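Long-range contacts in EcmrR transcriptional regulator (Escherichia coli, PDB 6WL5), which probably senses hydrophobic cations as a MerR-family regulator that activates transcription, its C-terminal domain binding the quaternary ammonium cetyl-trimethyl-ammonium: residues A[5-10]-A[97-102]; A[47-52]-A[73-78]; A[104-109]-A[133-138]; A[125-130]-A[152-157]. One frame throughout, in Å; residues are numbered along the deposited sequence.

Contact 1 of 4, residues A[5-10]-A[97-102]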
loop_
_atom_site.group_PDB
_atom_site.type_symbol
_atom_site.label_atom_id
_atom_site.label_comp_id
_atom_site.label_asym_id
_atom_site.label_seq_id
_atom_site.Cartn_x
_atom_site.Cartn_y
_atom_site.Cartn_z
ATOM N N GLN A 5 -9.288 -12.608 -7.792
ATOM C CA GLN A 5 -10.745 -12.402 -7.766
ATOM C C GLN A 5 -11.051 -10.928 -7.501
ATOM O O GLN A 5 -11.056 -10.487 -6.350
ATOM C CB GLN A 5 -11.317 -13.329 -6.681
ATOM C CG GLN A 5 -12.785 -13.200 -6.323
ATOM C CD GLN A 5 -13.213 -14.192 -5.214
ATOM O OE1 GLN A 5 -14.212 -14.905 -5.355
ATOM N NE2 GLN A 5 -12.452 -14.239 -4.117
ATOM N N ALA A 6 -11.356 -10.160 -8.557
ATOM C CA ALA A 6 -11.604 -8.740 -8.386
ATOM C C ALA A 6 -12.800 -8.476 -7.476
ATOM O O ALA A 6 -13.831 -9.131 -7.582
ATOM C CB ALA A 6 -11.937 -8.127 -9.744
ATOM N N ALA A 7 -12.671 -7.465 -6.612
ATOM C CA ALA A 7 -13.773 -6.911 -5.832
ATOM C C ALA A 7 -13.750 -5.403 -6.000
ATOM O O ALA A 7 -12.724 -4.834 -6.333
ATOM C CB ALA A 7 -13.619 -7.225 -4.356
ATOM N N LEU A 8 -14.899 -4.759 -5.888
ATOM C CA LEU A 8 -14.995 -3.320 -6.004
ATOM C C LEU A 8 -15.414 -2.785 -4.649
ATOM O O LEU A 8 -16.333 -3.331 -4.032
ATOM C CB LEU A 8 -16.071 -3.039 -7.047
ATOM C CG LEU A 8 -16.095 -1.671 -7.652
ATOM C CD1 LEU A 8 -14.774 -1.285 -8.363
ATOM C CD2 LEU A 8 -17.251 -1.550 -8.667
ATOM N N LYS A 9 -14.692 -1.769 -4.161
ATOM C CA LYS A 9 -14.967 -1.266 -2.821
ATOM C C LYS A 9 -14.757 0.235 -2.733
ATOM O O LYS A 9 -14.064 0.836 -3.555
ATOM C CB LYS A 9 -14.110 -1.988 -1.783
ATOM C CG LYS A 9 -12.620 -1.855 -1.962
ATOM C CD LYS A 9 -11.869 -2.592 -0.822
ATOM C CE LYS A 9 -12.107 -4.092 -0.831
ATOM N NZ LYS A 9 -11.221 -4.749 0.216
ATOM N N GLU A 10 -15.402 0.851 -1.756
ATOM C CA GLU A 10 -15.143 2.239 -1.399
ATOM C C GLU A 10 -14.239 2.238 -0.174
ATOM O O GLU A 10 -14.582 1.621 0.852
ATOM C CB GLU A 10 -16.435 3.003 -1.098
ATOM C CG GLU A 10 -17.472 2.888 -2.175
ATOM C CD GLU A 10 -17.253 3.807 -3.356
ATOM O OE1 GLU A 10 -16.286 4.594 -3.320
ATOM O OE2 GLU A 10 -18.075 3.746 -4.317
ATOM N N ALA A 97 -12.111 1.648 -5.422
ATOM C CA ALA A 97 -11.012 0.818 -5.893
ATOM C C ALA A 97 -11.511 -0.529 -6.370
ATOM O O ALA A 97 -12.403 -1.129 -5.745
ATOM C CB ALA A 97 -9.984 0.576 -4.774
ATOM N N VAL A 98 -10.874 -1.034 -7.429
ATOM C CA VAL A 98 -10.921 -2.454 -7.727
ATOM C C VAL A 98 -9.706 -3.117 -7.096
ATOM O O VAL A 98 -8.580 -2.589 -7.166
ATOM C CB VAL A 98 -11.050 -2.715 -9.235
ATOM C CG1 VAL A 98 -9.863 -2.201 -10.055
ATOM C CG2 VAL A 98 -11.340 -4.188 -9.509
ATOM N N THR A 99 -9.953 -4.223 -6.397
ATOM C CA THR A 99 -8.945 -4.868 -5.568
ATOM C C THR A 99 -8.835 -6.358 -5.863
ATOM O O THR A 99 -9.808 -7.003 -6.264
ATOM C CB THR A 99 -9.275 -4.659 -4.072
ATOM O OG1 THR A 99 -10.427 -5.428 -3.686
ATOM C CG2 THR A 99 -9.527 -3.199 -3.746
ATOM N N VAL A 100 -7.644 -6.916 -5.602
ATOM C CA VAL A 100 -7.448 -8.361 -5.530
ATOM C C VAL A 100 -6.552 -8.655 -4.348
ATOM O O VAL A 100 -5.749 -7.820 -3.948
ATOM C CB VAL A 100 -6.827 -8.990 -6.792
ATOM C CG1 VAL A 100 -7.751 -8.834 -7.972
ATOM C CG2 VAL A 100 -5.439 -8.412 -7.085
ATOM N N ILE A 101 -6.701 -9.836 -3.819
ATOM C CA ILE A 101 -5.768 -10.364 -2.825
ATOM C C ILE A 101 -4.685 -11.183 -3.511
ATOM O O ILE A 101 -4.972 -12.151 -4.239
ATOM C CB ILE A 101 -6.510 -11.214 -1.777
ATOM C CG1 ILE A 101 -7.478 -10.345 -0.972
ATOM C CG2 ILE A 101 -5.523 -11.972 -0.869
ATOM C CD1 ILE A 101 -6.817 -9.484 0.098
ATOM N N HIS A 102 -3.430 -10.818 -3.235
ATOM C CA HIS A 102 -2.272 -11.611 -3.595
ATOM C C HIS A 102 -1.845 -12.455 -2.394
ATOM O O HIS A 102 -1.491 -11.919 -1.331
ATOM C CB HIS A 102 -1.121 -10.718 -4.016
ATOM C CG HIS A 102 0.098 -11.485 -4.366
ATOM N ND1 HIS A 102 0.221 -12.172 -5.560
ATOM C CD2 HIS A 102 1.215 -11.752 -3.651
ATOM C CE1 HIS A 102 1.380 -12.815 -5.557
ATOM N NE2 HIS A 102 2.016 -12.538 -4.434
HETATM O O HOH W 1 -7.965 -12.160 -5.137
#

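Contact 2 of 4, residues A[47-52]-A[73-78]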
loop_
_atom_site.group_PDB
_atom_site.type_symbol
_atom_site.label_atom_id
_atom_site.label_comp_id
_atom_site.label_asym_id
_atom_site.label_seq_id
_atom_site.Cartn_x
_atom_site.Cartn_y
_atom_site.Cartn_z
ATOM N N LEU A 47 0.640 7.845 20.119
ATOM C CA LEU A 47 0.168 7.568 18.769
ATOM C C LEU A 47 -0.339 6.130 18.697
ATOM O O LEU A 47 0.308 5.202 19.192
ATOM C CB LEU A 47 1.300 7.783 17.774
ATOM C CG LEU A 47 0.903 7.650 16.299
ATOM C CD1 LEU A 47 -0.067 8.784 15.905
ATOM C CD2 LEU A 47 2.145 7.664 15.432
ATOM N N THR A 48 -1.485 5.952 18.040
ATOM C CA THR A 48 -2.215 4.692 18.013
ATOM C C THR A 48 -2.507 4.320 16.567
ATOM O O THR A 48 -3.051 5.133 15.807
ATOM C CB THR A 48 -3.534 4.824 18.796
ATOM O OG1 THR A 48 -3.262 5.294 20.124
ATOM C CG2 THR A 48 -4.270 3.487 18.888
ATOM N N LEU A 49 -2.135 3.099 16.188
ATOM C CA LEU A 49 -2.519 2.586 14.885
ATOM C C LEU A 49 -4.008 2.272 14.851
ATOM O O LEU A 49 -4.606 1.904 15.872
ATOM C CB LEU A 49 -1.766 1.292 14.588
ATOM C CG LEU A 49 -0.243 1.341 14.624
ATOM C CD1 LEU A 49 0.337 -0.061 14.501
ATOM C CD2 LEU A 49 0.245 2.207 13.511
ATOM N N THR A 50 -4.606 2.409 13.652
ATOM C CA THR A 50 -6.035 2.129 13.529
ATOM C C THR A 50 -6.289 0.638 13.729
ATOM O O THR A 50 -5.407 -0.207 13.500
ATOM C CB THR A 50 -6.631 2.546 12.174
ATOM O OG1 THR A 50 -5.962 1.863 11.102
ATOM C CG2 THR A 50 -6.555 4.050 11.944
ATOM N N THR A 51 -7.511 0.325 14.166
ATOM C CA THR A 51 -7.990 -1.047 14.283
ATOM C C THR A 51 -9.303 -1.128 13.516
ATOM O O THR A 51 -10.285 -0.464 13.908
ATOM C CB THR A 51 -8.205 -1.432 15.753
ATOM O OG1 THR A 51 -8.799 -0.355 16.475
ATOM C CG2 THR A 51 -6.892 -1.706 16.419
ATOM N N PRO A 52 -9.384 -1.914 12.428
ATOM C CA PRO A 52 -8.279 -2.694 11.856
ATOM C C PRO A 52 -7.175 -1.822 11.280
ATOM O O PRO A 52 -7.413 -0.664 10.920
ATOM C CB PRO A 52 -8.927 -3.468 10.704
ATOM C CG PRO A 52 -10.225 -2.788 10.445
ATOM C CD PRO A 52 -10.636 -2.053 11.668
ATOM N N PHE A 73 5.439 4.936 1.726
ATOM C CA PHE A 73 4.949 4.047 2.753
ATOM C C PHE A 73 3.995 4.800 3.657
ATOM O O PHE A 73 4.340 5.879 4.167
ATOM C CB PHE A 73 6.084 3.526 3.614
ATOM C CG PHE A 73 5.610 2.645 4.689
ATOM C CD1 PHE A 73 5.164 1.378 4.401
ATOM C CD2 PHE A 73 5.515 3.114 5.984
ATOM C CE1 PHE A 73 4.719 0.546 5.410
ATOM C CE2 PHE A 73 5.095 2.282 7.015
ATOM C CZ PHE A 73 4.682 1.000 6.717
ATOM N N CYS A 74 2.851 4.189 3.934
ATOM C CA CYS A 74 1.806 4.784 4.762
ATOM C C CYS A 74 1.277 3.811 5.805
ATOM O O CYS A 74 1.105 2.627 5.547
ATOM C CB CYS A 74 0.617 5.197 3.890
ATOM S SG CYS A 74 0.976 6.380 2.590
ATOM N N GLU A 75 1.008 4.322 6.992
ATOM C CA GLU A 75 0.386 3.517 8.020
ATOM C C GLU A 75 -0.670 4.359 8.706
ATOM O O GLU A 75 -0.395 5.467 9.171
ATOM C CB GLU A 75 1.468 3.009 8.988
ATOM C CG GLU A 75 1.014 1.929 9.917
ATOM C CD GLU A 75 2.128 0.969 10.341
ATOM O OE1 GLU A 75 1.751 -0.091 10.884
ATOM O OE2 GLU A 75 3.360 1.288 10.197
ATOM N N ALA A 76 -1.873 3.818 8.782
ATOM C CA ALA A 76 -3.012 4.568 9.297
ATOM C C ALA A 76 -3.023 4.635 10.819
ATOM O O ALA A 76 -2.853 3.617 11.511
ATOM C CB ALA A 76 -4.318 3.942 8.813
ATOM N N VAL A 77 -3.321 5.835 11.329
ATOM C CA VAL A 77 -3.388 6.123 12.753
ATOM C C VAL A 77 -4.722 6.794 13.075
ATOM O O VAL A 77 -5.428 7.294 12.202
ATOM C CB VAL A 77 -2.220 7.021 13.230
ATOM C CG1 VAL A 77 -0.877 6.303 13.123
ATOM C CG2 VAL A 77 -2.215 8.314 12.446
ATOM N N ASN A 78 -5.076 6.784 14.358
ATOM C CA ASN A 78 -6.353 7.386 14.733
ATOM C C ASN A 78 -6.292 8.909 14.770
ATOM O O ASN A 78 -7.311 9.564 14.538
ATOM C CB ASN A 78 -6.852 6.847 16.074
ATOM C CG ASN A 78 -7.329 5.410 15.979
ATOM O OD1 ASN A 78 -7.936 5.004 15.010
ATOM N ND2 ASN A 78 -7.048 4.637 17.011
HETATM O O HOH W 2 -9.317 2.568 14.700
HETATM O O HOH W 3 -8.011 1.939 17.322
#

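Contact 3 of 4, residues A[104-109]-A[133-138]. With 16A (cetyl-trimethyl-ammonium), chain E.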
loop_
_atom_site.group_PDB
_atom_site.type_symbol
_atom_site.label_atom_id
_atom_site.label_comp_id
_atom_site.label_asym_id
_atom_site.label_seq_id
_atom_site.Cartn_x
_atom_site.Cartn_y
_atom_site.Cartn_z
ATOM N N GLY A 104 0.775 -15.207 -0.847
ATOM C CA GLY A 104 2.118 -15.689 -1.028
ATOM C C GLY A 104 3.198 -14.630 -1.039
ATOM O O GLY A 104 2.988 -13.453 -0.716
ATOM N N PRO A 105 4.417 -15.094 -1.329
ATOM C CA PRO A 105 5.591 -14.227 -1.293
ATOM C C PRO A 105 5.539 -13.128 -2.337
ATOM O O PRO A 105 4.737 -13.143 -3.277
ATOM C CB PRO A 105 6.757 -15.191 -1.593
ATOM C CG PRO A 105 6.249 -16.535 -1.442
ATOM C CD PRO A 105 4.764 -16.508 -1.562
ATOM N N TYR A 106 6.387 -12.125 -2.119
ATOM C CA TYR A 106 6.309 -10.877 -2.879
ATOM C C TYR A 106 6.943 -10.948 -4.252
ATOM O O TYR A 106 6.698 -10.047 -5.059
ATOM C CB TYR A 106 6.914 -9.733 -2.070
ATOM C CG TYR A 106 6.296 -9.499 -0.719
ATOM C CD1 TYR A 106 4.915 -9.533 -0.553
ATOM C CD2 TYR A 106 7.066 -9.206 0.384
ATOM C CE1 TYR A 106 4.322 -9.257 0.669
ATOM C CE2 TYR A 106 6.489 -8.922 1.601
ATOM C CZ TYR A 106 5.118 -8.947 1.757
ATOM O OH TYR A 106 4.574 -8.706 2.999
ATOM N N ASP A 107 7.672 -12.013 -4.584
ATOM C CA ASP A 107 8.307 -12.097 -5.897
ATOM C C ASP A 107 7.275 -12.128 -7.025
ATOM O O ASP A 107 7.582 -11.720 -8.144
ATOM C CB ASP A 107 9.274 -13.280 -6.021
ATOM C CG ASP A 107 8.597 -14.647 -5.892
ATOM O OD1 ASP A 107 7.716 -14.786 -5.028
ATOM O OD2 ASP A 107 8.931 -15.567 -6.676
ATOM N N SER A 108 6.049 -12.567 -6.747
ATOM C CA SER A 108 5.023 -12.637 -7.775
ATOM C C SER A 108 3.960 -11.560 -7.638
ATOM O O SER A 108 2.925 -11.650 -8.304
ATOM C CB SER A 108 4.361 -14.012 -7.706
ATOM O OG SER A 108 3.928 -14.307 -6.381
ATOM N N LEU A 109 4.194 -10.521 -6.831
ATOM C CA LEU A 109 3.232 -9.420 -6.754
ATOM C C LEU A 109 2.860 -8.872 -8.128
ATOM O O LEU A 109 1.715 -8.436 -8.335
ATOM C CB LEU A 109 3.817 -8.270 -5.913
ATOM C CG LEU A 109 3.699 -8.405 -4.389
ATOM C CD1 LEU A 109 4.548 -7.355 -3.684
ATOM C CD2 LEU A 109 2.265 -8.256 -3.912
ATOM N N GLU A 133 -0.763 -0.876 -2.125
ATOM C CA GLU A 133 -0.355 -2.248 -1.846
ATOM C C GLU A 133 -0.453 -2.412 -0.340
ATOM O O GLU A 133 0.383 -1.898 0.398
ATOM C CB GLU A 133 1.081 -2.444 -2.347
ATOM C CG GLU A 133 1.684 -3.818 -2.187
ATOM C CD GLU A 133 3.018 -3.846 -2.936
ATOM O OE1 GLU A 133 2.985 -4.182 -4.126
ATOM O OE2 GLU A 133 4.062 -3.469 -2.331
ATOM N N SER A 134 -1.506 -3.079 0.123
ATOM C CA SER A 134 -1.896 -3.106 1.524
ATOM C C SER A 134 -1.432 -4.418 2.157
ATOM O O SER A 134 -1.923 -5.499 1.789
ATOM C CB SER A 134 -3.419 -2.991 1.601
ATOM O OG SER A 134 -3.858 -3.036 2.943
ATOM N N TYR A 135 -0.561 -4.308 3.169
ATOM C CA TYR A 135 0.095 -5.456 3.785
ATOM C C TYR A 135 -0.773 -5.941 4.938
ATOM O O TYR A 135 -1.049 -5.180 5.873
ATOM C CB TYR A 135 1.483 -5.054 4.310
ATOM C CG TYR A 135 2.275 -4.405 3.183
ATOM C CD1 TYR A 135 2.708 -5.146 2.113
ATOM C CD2 TYR A 135 2.533 -3.044 3.190
ATOM C CE1 TYR A 135 3.386 -4.547 1.046
ATOM C CE2 TYR A 135 3.212 -2.446 2.163
ATOM C CZ TYR A 135 3.620 -3.185 1.081
ATOM O OH TYR A 135 4.282 -2.529 0.062
ATOM N N ILE A 136 -1.196 -7.201 4.870
ATOM C CA ILE A 136 -2.108 -7.777 5.862
ATOM C C ILE A 136 -1.400 -8.832 6.700
ATOM O O ILE A 136 -1.134 -8.621 7.897
ATOM C CB ILE A 136 -3.385 -8.309 5.163
ATOM C CG1 ILE A 136 -4.091 -7.196 4.395
ATOM C CG2 ILE A 136 -4.330 -8.954 6.168
ATOM C CD1 ILE A 136 -5.111 -7.706 3.421
ATOM N N ASP A 137 -1.086 -9.956 6.070
ATOM C CA ASP A 137 -0.315 -11.038 6.668
ATOM C C ASP A 137 1.029 -11.177 5.955
ATOM O O ASP A 137 1.129 -10.979 4.741
ATOM C CB ASP A 137 -1.100 -12.345 6.561
ATOM C CG ASP A 137 -2.391 -12.342 7.376
ATOM O OD1 ASP A 137 -2.482 -11.671 8.433
ATOM O OD2 ASP A 137 -3.319 -13.017 6.900
ATOM N N GLY A 138 2.063 -11.454 6.723
ATOM C CA GLY A 138 3.413 -11.472 6.182
ATOM C C GLY A 138 4.365 -12.022 7.228
ATOM O O GLY A 138 3.939 -12.680 8.178
HETATM C C1 16A E . -3.596 2.568 -19.679
HETATM C C2 16A E . -2.621 2.574 -18.512
HETATM C C3 16A E . -1.582 1.462 -18.635
HETATM C C4 16A E . -0.964 1.034 -17.300
HETATM C C5 16A E . -0.977 2.088 -16.190
HETATM C C6 16A E . -0.069 1.655 -15.045
HETATM C C7 16A E . 0.343 2.762 -14.091
HETATM C C8 16A E . 1.424 2.215 -13.167
HETATM C C9 16A E . 1.068 2.457 -11.726
HETATM C C10 16A E . 2.271 2.778 -10.838
HETATM C C11 16A E . 3.397 1.752 -10.835
HETATM C C12 16A E . 3.025 0.427 -10.181
HETATM C C13 16A E . 4.315 -0.291 -9.779
HETATM C C14 16A E . 4.000 -1.439 -8.840
HETATM C C15 16A E . 5.226 -2.304 -8.598
HETATM C C16 16A E . 4.896 -3.266 -7.493
HETATM N N1 16A E . 5.934 -4.293 -7.301
HETATM C C17 16A E . 7.290 -3.734 -7.148
HETATM C C18 16A E . 5.503 -4.977 -6.072
HETATM C C19 16A E . 5.859 -5.300 -8.363
HETATM O O HOH W 4 1.860 -8.709 3.126
#

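Contact 4 of 4, residues A[125-130]-A[152-157]. With EDO (1,2-ethanediol), chain K.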
loop_
_atom_site.group_PDB
_atom_site.type_symbol
_atom_site.label_atom_id
_atom_site.label_comp_id
_atom_site.label_asym_id
_atom_site.label_seq_id
_atom_site.Cartn_x
_atom_site.Cartn_y
_atom_site.Cartn_z
ATOM N N TYR A 125 -13.243 0.580 -17.051
ATOM C CA TYR A 125 -12.808 1.510 -16.023
ATOM C C TYR A 125 -11.545 2.236 -16.467
ATOM O O TYR A 125 -10.930 1.910 -17.479
ATOM C CB TYR A 125 -12.595 0.801 -14.682
ATOM C CG TYR A 125 -13.900 0.500 -13.963
ATOM C CD1 TYR A 125 -14.710 -0.569 -14.356
ATOM C CD2 TYR A 125 -14.346 1.306 -12.921
ATOM C CE1 TYR A 125 -15.891 -0.851 -13.690
ATOM C CE2 TYR A 125 -15.535 1.034 -12.251
ATOM C CZ TYR A 125 -16.301 -0.043 -12.635
ATOM O OH TYR A 125 -17.489 -0.308 -11.970
ATOM N N LEU A 126 -11.177 3.238 -15.669
ATOM C CA LEU A 126 -9.965 4.026 -15.841
ATOM C C LEU A 126 -9.245 4.096 -14.502
ATOM O O LEU A 126 -9.883 4.384 -13.482
ATOM C CB LEU A 126 -10.354 5.439 -16.303
ATOM C CG LEU A 126 -9.238 6.490 -16.391
ATOM C CD1 LEU A 126 -8.186 6.151 -17.431
ATOM C CD2 LEU A 126 -9.825 7.864 -16.693
ATOM N N LEU A 127 -7.923 3.828 -14.502
ATOM C CA LEU A 127 -7.095 4.034 -13.304
ATOM C C LEU A 127 -6.886 5.534 -13.087
ATOM O O LEU A 127 -6.380 6.231 -13.977
ATOM C CB LEU A 127 -5.739 3.335 -13.469
ATOM C CG LEU A 127 -4.709 3.449 -12.341
ATOM C CD1 LEU A 127 -5.130 2.734 -11.069
ATOM C CD2 LEU A 127 -3.387 2.869 -12.833
ATOM N N THR A 128 -7.296 6.049 -11.924
ATOM C CA THR A 128 -7.318 7.485 -11.700
ATOM C C THR A 128 -6.463 7.995 -10.539
ATOM O O THR A 128 -6.477 9.215 -10.283
ATOM C CB THR A 128 -8.775 7.935 -11.471
ATOM O OG1 THR A 128 -9.341 7.187 -10.395
ATOM C CG2 THR A 128 -9.657 7.711 -12.725
ATOM N N ASN A 129 -5.754 7.120 -9.811
ATOM C CA ASN A 129 -4.802 7.567 -8.798
ATOM C C ASN A 129 -3.821 6.432 -8.545
ATOM O O ASN A 129 -3.879 5.382 -9.192
ATOM C CB ASN A 129 -5.500 8.041 -7.514
ATOM C CG ASN A 129 -4.757 9.205 -6.834
ATOM O OD1 ASN A 129 -3.512 9.248 -6.820
ATOM N ND2 ASN A 129 -5.526 10.182 -6.306
ATOM N N SER A 130 -2.885 6.668 -7.624
ATOM C CA SER A 130 -1.784 5.730 -7.405
ATOM C C SER A 130 -2.272 4.400 -6.837
ATOM O O SER A 130 -3.000 4.388 -5.840
ATOM C CB SER A 130 -0.838 6.379 -6.410
ATOM O OG SER A 130 -0.361 7.590 -6.937
ATOM N N ILE A 152 -4.014 -5.600 -3.335
ATOM C CA ILE A 152 -3.645 -4.592 -4.345
ATOM C C ILE A 152 -4.906 -3.822 -4.718
ATOM O O ILE A 152 -5.925 -4.433 -5.044
ATOM C CB ILE A 152 -2.972 -5.210 -5.585
ATOM C CG1 ILE A 152 -1.800 -6.136 -5.217
ATOM C CG2 ILE A 152 -2.493 -4.072 -6.500
ATOM C CD1 ILE A 152 -0.796 -5.546 -4.238
ATOM N N GLN A 153 -4.842 -2.495 -4.630
ATOM C CA GLN A 153 -6.013 -1.619 -4.779
ATOM C C GLN A 153 -5.745 -0.592 -5.873
ATOM O O GLN A 153 -4.890 0.272 -5.718
ATOM C CB GLN A 153 -6.325 -0.914 -3.449
ATOM C CG GLN A 153 -6.277 -1.860 -2.224
ATOM C CD GLN A 153 -6.477 -1.141 -0.907
ATOM O OE1 GLN A 153 -5.933 -0.050 -0.681
ATOM N NE2 GLN A 153 -7.190 -1.792 0.012
ATOM N N PHE A 154 -6.515 -0.658 -6.962
ATOM C CA PHE A 154 -6.424 0.313 -8.051
ATOM C C PHE A 154 -7.539 1.346 -7.927
ATOM O O PHE A 154 -8.729 0.986 -8.072
ATOM C CB PHE A 154 -6.558 -0.409 -9.398
ATOM C CG PHE A 154 -5.266 -0.962 -9.962
ATOM C CD1 PHE A 154 -4.200 -1.340 -9.155
ATOM C CD2 PHE A 154 -5.123 -1.101 -11.319
ATOM C CE1 PHE A 154 -3.040 -1.856 -9.699
ATOM C CE2 PHE A 154 -3.954 -1.593 -11.867
ATOM C CZ PHE A 154 -2.909 -1.970 -11.052
ATOM N N PRO A 155 -7.225 2.615 -7.666
ATOM C CA PRO A 155 -8.269 3.660 -7.680
ATOM C C PRO A 155 -8.828 3.808 -9.083
ATOM O O PRO A 155 -8.078 4.006 -10.035
ATOM C CB PRO A 155 -7.517 4.921 -7.227
ATOM C CG PRO A 155 -6.232 4.406 -6.579
ATOM C CD PRO A 155 -5.894 3.175 -7.387
ATOM N N VAL A 156 -10.148 3.696 -9.217
ATOM C CA VAL A 156 -10.764 3.721 -10.539
ATOM C C VAL A 156 -12.038 4.551 -10.602
ATOM O O VAL A 156 -12.665 4.870 -9.591
ATOM C CB VAL A 156 -11.077 2.291 -11.063
ATOM C CG1 VAL A 156 -9.815 1.483 -11.270
ATOM C CG2 VAL A 156 -11.991 1.552 -10.110
ATOM N N GLU A 157 -12.408 4.882 -11.844
ATOM C CA GLU A 157 -13.680 5.490 -12.204
ATOM C C GLU A 157 -14.209 4.793 -13.450
ATOM O O GLU A 157 -13.440 4.413 -14.336
ATOM C CB GLU A 157 -13.463 6.999 -12.398
ATOM C CG GLU A 157 -12.988 7.641 -11.090
ATOM C CD GLU A 157 -12.745 9.124 -11.149
ATOM O OE1 GLU A 157 -12.701 9.687 -12.255
ATOM O OE2 GLU A 157 -12.589 9.721 -10.059
HETATM C C1 EDO K . -17.199 5.107 -9.944
HETATM O O1 EDO K . -17.022 5.443 -11.329
HETATM C C2 EDO K . -15.856 4.929 -9.242
HETATM O O2 EDO K . -15.172 6.176 -9.048
#

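Contact 1 of 4, residues A[5-10]-A[97-102]
A first torsion of 60°, which sets CG between the backbone N and the carbonyl carbon, and a bend at chi3 (64°) carry the Lys9 chain across Thr99, whose CG2 stands anti to its own carbonyl carbon. The side chains cross at about a right angle. Lys9 CG and Lys9 CD both lie 3.8 Å from Thr99 CG2, and Lys9 CE passes 3.6 Å from Thr99 OG1. This is packing of a long aliphatic stem over a small side chain; the ammonium group beyond it forms a salt bridge with Glu151. Ala7 shares that face of the sheet. On the reverse face Leu8 stands beside Val98 in a non-hydrogen-bonded pair, with Leu8 CD1 tucked 3.5 Å from Ala97 O, while Val98 CG2 leans on Ala6 CB at 4.0 Å. Four backbone hydrogen bonds, two for the Ala7–Thr99 pair and two for Lys9–Ala97, fix this antiparallel register. Where the direct bonds stop, one water carries the link onward: Gln5 N and Ile101 N both donate to it, each at 3.0 Å. Strand 88-103 is thus an inner strand here, joined to strand 7-23 along one edge and, through Val98 and Val100, to strand 149-158 along the other, with Trp119 of helix 109-123 packed on Ala6 and Val98.

Contact 2 of 4, residues A[47-52]-A[73-78]
A single backbone bridge, Leu49 to Val77, ties the irregular loop that follows helix 34-43 to the C-terminal part of strand 69-77, the touching parts of the two segments running 98° apart. Two hydrogen bonds make the bridge, and they differ in shape. Asn78 N points at Thr48 O (3.0 Å) nearly in line with its C=O bond, whereas Thr50 N reaches Ala76 O from above the carbonyl plane, 40° out of it. Thr50 has two roles: its CG2 rests 3.4 Å from Val77 O, and its OG1 donates to Pro52 O at 2.9 Å, spanning the cis peptide that precedes the proline. Part of the packing is apolar. Leu47 and Val77 cross at about a right angle, with Leu47 CD1 3.8 Å from Val77 CG1, and Leu49 CD2 lies 3.7 Å from the methylene carbon Glu75 CG. On the outer side two waters join the Asn78 amide to Thr51: one donates to Asn78 OD1 and accepts from Thr51 N, the other accepts from Asn78 ND2 and meets Thr51 OG1. Glu75, with Cys55, Tyr135, Ile139 and Trp140, lines a cetyl-trimethyl-ammonium site, consistent with the acidic and aromatic linings by which GyrI-like domains receive cationic drugs.

Contact 3 of 4, residues A[104-109]-A[133-138]
Leu109 and Glu133 approach from opposite directions, Leu109 CD1 lying 3.6 Å from Glu133 OE1, and meet beside a methyl group of the quaternary ammonium head: C18 of cetyl-trimethyl-ammonium lies 3.3 Å from Glu133 OE1 and 3.5 Å from Leu109 CD1. The positive head probably owes much of its hold to the carboxylate. Glu133 reaches it fully stretched, CG opposite the backbone N (chi1 -178°) and the chain extended beyond. Tyrosine hydroxyls fix the carboxylate: Tyr135 OH donates to the anti lone pair of Glu133 OE2 at 2.6 Å, Tyr59 adds a second bond to OE2, and Tyr113 holds OE1. A glutamine at Glu133 would probably cost the ammonium this nearby negative charge and disturb the hydroxyl contacts of Tyr135, Tyr59 and Tyr113. Further along, Tyr106 and Tyr135 come together obliquely, Tyr106 OH lying 4.1 Å from Tyr135 CD1. One water, in the plane of both rings at their edges, bonds to Tyr106 OH (2.7 Å) and donates to Asp137 O. Here strand 132-137 carries a classic beta bulge, Ile136 and Asp137 both facing Met149. Tyr106 and Tyr135 also border a second detergent site with Trp140, a combination of acid and aromatic rings consistent with a site for lipophilic cations.

Contact 4 of 4, residues A[125-130]-A[152-157]
Tyr125 and Val156 cross at about a right angle, the ring carbon Tyr125 CD2 lying 3.7 Å from Val156 CG2. The first torsion of the tyrosine (-77°) places its ring beside Val156 and the Glu157 carbonyl, where it also meets the Trp119 ring. Replacing Tyr125 by alanine would probably open a gap beside Val156 and take one ring neighbour from Trp119. Leu127 and Pro155 instead lie side by side and point the same way. Leu127 CD1 sits 3.8 Å from Pro155 CD and also touches the CB and ring of Phe154. Beyond it the chain folds over the proline ring, bringing Ser130 O within 3.3 Å of Pro155 CG. Thr128 and Glu157 cross at about a right angle again, with Thr128 CG2 laid against the glutamate stem. Between the two backbones, Leu126 and Glu157 exchange two hydrogen bonds, and Thr128 N gives to Pro155 O (2.9 Å) from 36° above the carbonyl plane. Asn129 OD1 accepts from Ser130 N at 2.8 Å. With no N-H of its own, Pro155 can return no bond, and the buried Asn129 N has no partner; here the ladder gains one bond, Thr128 N to Pro155 O, and van der Waals contact with the proline ring takes the place of a second, beside the detergent pocket that Leu127 lines.

All four contacts reach one antiparallel sheet. Contacts 1 and 4 lie closest, centres 10 Å apart, and share the seam between strands 88-103 and 149-158, where Phe154 N probably bonds to Val98 O at 2.8 Å. Contact 3 borders both: Glu133 CG packs 3.7 Å from Ile152 CD1 of contact 4, and His102 of contact 1 lies against Leu109 and Ser108. One detergent molecule touches Leu109 and Glu133 of contact 3 and Leu127 of contact 4, so these two frame the same pocket. Contact 2 stands apart, about 19 Å from contact 3 between centres, yet its Glu75 shares another detergent site with Tyr135.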